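Local coordinates for protein potential RNA-dependent RNA polymerase (Human picobirnavirus, PDB 5I62) that copies RNA from an RNA template as a viral RNA-dependent RNA polymerase, probably in both transcription and genome replication, at residues A[93-98]-A[200-205]. Numbering follows the deposited sequence.
Sequences DSYYDS and QRVVWM
W204 sets the edge of its indole against the face of Y95 in an edge-to-face stack. The Y95 ring and the five-membered ring of the indole have centroids 4.6 Å apart, with planes turned 59° to each other. W204 NE1 does the pointing: it stands over the centre of the phenol ring, 3.5 Å from Y95 CE2, so the polar N-H side of the indole looks onto the pi face. The six-membered half of the indole reaches back along the tyrosine to its root, with W204 CZ2 3.9 Å from Y95 CB. Y95 leaves the helix with CG beside its own backbone N, chi1 -77°, which puts one face of the ring under W204 NE1 and CE1 beside V202.

The other van der Waals contacts lie around this stack. Y95 CE1 comes within 3.8 Å of V202 CB and also meets the CG1 methyl. Y96, one residue on, brings its OH to the edge of the indole, 3.7 Å from W204 CH2, near the ring plane.

Residues 93-97 of helix 89-97 run at 67° to strand residues 200-205. That strand pairs antiparallel with 176-189 in a mixed sheet, probably part of the fingers of the right-hand polymerase fold, and L306 of another strand in the sheet touches both Y96 and W204. H318 also meets the rings of both.

No direct hydrogen bond joins 93-98 to 200-205, but one water links them. It accepts from V202 N at 3.0 Å and lies 3.2 Å from Y95 OH, which is also hydrogen-bonded to S322 OG; W204 shares backbone hydrogen bonding with the same serine.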
loop_
_atom_site.group_PDB
_atom_site.type_symbol
_atom_site.label_atom_id
_atom_site.label_comp_id
_atom_site.label_asym_id
_atom_site.label_seq_id
_atom_site.Cartn_x
_atom_site.Cartn_y
_atom_site.Cartn_z
ATOM N N ASP A 93 3.541 -3.276 19.478
ATOM C CA ASP A 93 4.597 -4.183 19.918
ATOM C C ASP A 93 5.210 -4.927 18.738
ATOM O O ASP A 93 6.429 -5.113 18.670
ATOM C CB ASP A 93 4.050 -5.201 20.923
ATOM C CG ASP A 93 3.668 -4.583 22.269
ATOM O OD1 ASP A 93 4.091 -3.441 22.562
ATOM O OD2 ASP A 93 2.946 -5.266 23.040
ATOM N N SER A 94 4.362 -5.378 17.808
ATOM C CA SER A 94 4.811 -6.183 16.671
ATOM C C SER A 94 5.939 -5.509 15.895
ATOM O O SER A 94 6.893 -6.167 15.468
ATOM C CB SER A 94 3.627 -6.471 15.747
ATOM O OG SER A 94 3.986 -7.387 14.719
ATOM N N TYR A 95 5.861 -4.186 15.722
ATOM C CA TYR A 95 6.911 -3.488 14.987
ATOM C C TYR A 95 8.253 -3.549 15.701
ATOM O O TYR A 95 9.306 -3.498 15.051
ATOM C CB TYR A 95 6.517 -2.031 14.745
ATOM C CG TYR A 95 5.515 -1.886 13.638
ATOM C CD1 TYR A 95 4.164 -2.084 13.867
ATOM C CD2 TYR A 95 5.933 -1.627 12.345
ATOM C CE1 TYR A 95 3.246 -1.979 12.847
ATOM C CE2 TYR A 95 5.026 -1.524 11.311
ATOM C CZ TYR A 95 3.687 -1.703 11.569
ATOM O OH TYR A 95 2.791 -1.596 10.536
ATOM N N TYR A 96 8.240 -3.590 17.031
ATOM C CA TYR A 96 9.465 -3.597 17.817
ATOM C C TYR A 96 9.974 -5.012 18.051
ATOM O O TYR A 96 11.181 -5.238 18.091
ATOM C CB TYR A 96 9.226 -2.904 19.165
ATOM C CG TYR A 96 9.035 -1.411 19.022
ATOM C CD1 TYR A 96 7.785 -0.877 18.766
ATOM C CD2 TYR A 96 10.119 -0.544 19.117
ATOM C CE1 TYR A 96 7.604 0.498 18.611
ATOM C CE2 TYR A 96 9.956 0.830 18.971
ATOM C CZ TYR A 96 8.701 1.341 18.715
ATOM O OH TYR A 96 8.543 2.703 18.562
ATOM N N ASP A 97 9.063 -5.961 18.210
ATOM C CA ASP A 97 9.443 -7.312 18.593
ATOM C C ASP A 97 9.698 -8.221 17.395
ATOM O O ASP A 97 10.447 -9.190 17.515
ATOM C CB ASP A 97 8.357 -7.900 19.494
ATOM C CG ASP A 97 8.232 -7.149 20.818
ATOM O OD1 ASP A 97 9.226 -6.519 21.251
ATOM O OD2 ASP A 97 7.131 -7.152 21.408
ATOM N N SER A 98 9.120 -7.926 16.234
ATOM C CA SER A 98 9.231 -8.852 15.112
ATOM C C SER A 98 10.571 -8.778 14.388
ATOM O O SER A 98 10.824 -9.608 13.517
ATOM C CB SER A 98 8.106 -8.619 14.100
ATOM O OG SER A 98 6.828 -8.775 14.704
ATOM N N GLN A 200 -6.997 -3.952 11.852
ATOM C CA GLN A 200 -6.559 -2.712 12.493
ATOM C C GLN A 200 -5.144 -2.377 12.023
ATOM O O GLN A 200 -4.151 -2.710 12.667
ATOM C CB GLN A 200 -6.646 -2.845 14.012
ATOM C CG GLN A 200 -8.010 -3.312 14.527
ATOM C CD GLN A 200 -9.080 -2.252 14.358
ATOM O OE1 GLN A 200 -8.916 -1.115 14.810
ATOM N NE2 GLN A 200 -10.197 -2.626 13.730
ATOM N N ARG A 201 -5.057 -1.668 10.897
ATOM C CA ARG A 201 -3.748 -1.347 10.334
ATOM C C ARG A 201 -3.086 -0.208 11.114
ATOM O O ARG A 201 -3.732 0.780 11.461
ATOM C CB ARG A 201 -3.870 -0.966 8.860
ATOM C CG ARG A 201 -4.252 -2.108 7.916
ATOM C CD ARG A 201 -4.081 -1.686 6.439
ATOM N NE ARG A 201 -2.991 -0.721 6.268
ATOM C CZ ARG A 201 -3.075 0.400 5.551
ATOM N NH1 ARG A 201 -4.194 0.694 4.898
ATOM N NH2 ARG A 201 -2.035 1.221 5.474
ATOM N N VAL A 202 -1.794 -0.348 11.388
ATOM C CA VAL A 202 -1.010 0.711 12.000
ATOM C C VAL A 202 -0.409 1.562 10.892
ATOM O O VAL A 202 0.158 1.032 9.931
ATOM C CB VAL A 202 0.083 0.136 12.912
ATOM C CG1 VAL A 202 1.033 1.231 13.356
ATOM C CG2 VAL A 202 -0.529 -0.563 14.110
ATOM N N VAL A 203 -0.567 2.882 11.004
ATOM C CA VAL A 203 0.092 3.831 10.118
ATOM C C VAL A 203 1.100 4.623 10.940
ATOM O O VAL A 203 0.755 5.142 12.007
ATOM C CB VAL A 203 -0.910 4.783 9.434
ATOM C CG1 VAL A 203 -0.166 5.754 8.508
ATOM C CG2 VAL A 203 -1.935 3.994 8.652
ATOM N N TRP A 204 2.334 4.707 10.449
ATOM C CA TRP A 204 3.351 5.581 11.017
ATOM C C TRP A 204 3.296 6.909 10.262
ATOM O O TRP A 204 3.789 7.017 9.141
ATOM C CB TRP A 204 4.734 4.944 10.928
ATOM C CG TRP A 204 4.921 3.731 11.798
ATOM C CD1 TRP A 204 4.257 2.537 11.711
ATOM C CD2 TRP A 204 5.818 3.611 12.907
ATOM N NE1 TRP A 204 4.701 1.676 12.692
ATOM C CE2 TRP A 204 5.646 2.318 13.449
ATOM C CE3 TRP A 204 6.742 4.477 13.504
ATOM C CZ2 TRP A 204 6.373 1.867 14.546
ATOM C CZ3 TRP A 204 7.467 4.028 14.588
ATOM C CH2 TRP A 204 7.271 2.736 15.109
ATOM N N MET A 205 2.677 7.923 10.867
ATOM C CA MET A 205 2.524 9.229 10.220
ATOM C C MET A 205 3.795 10.028 10.505
ATOM O O MET A 205 4.024 10.466 11.632
ATOM C CB MET A 205 1.274 9.940 10.733
ATOM C CG MET A 205 -0.029 9.261 10.327
ATOM S SD MET A 205 -1.441 10.016 11.184
ATOM C CE MET A 205 -2.765 9.089 10.467
HETATM O O HOH W 1 -0.168 -2.657 10.303
#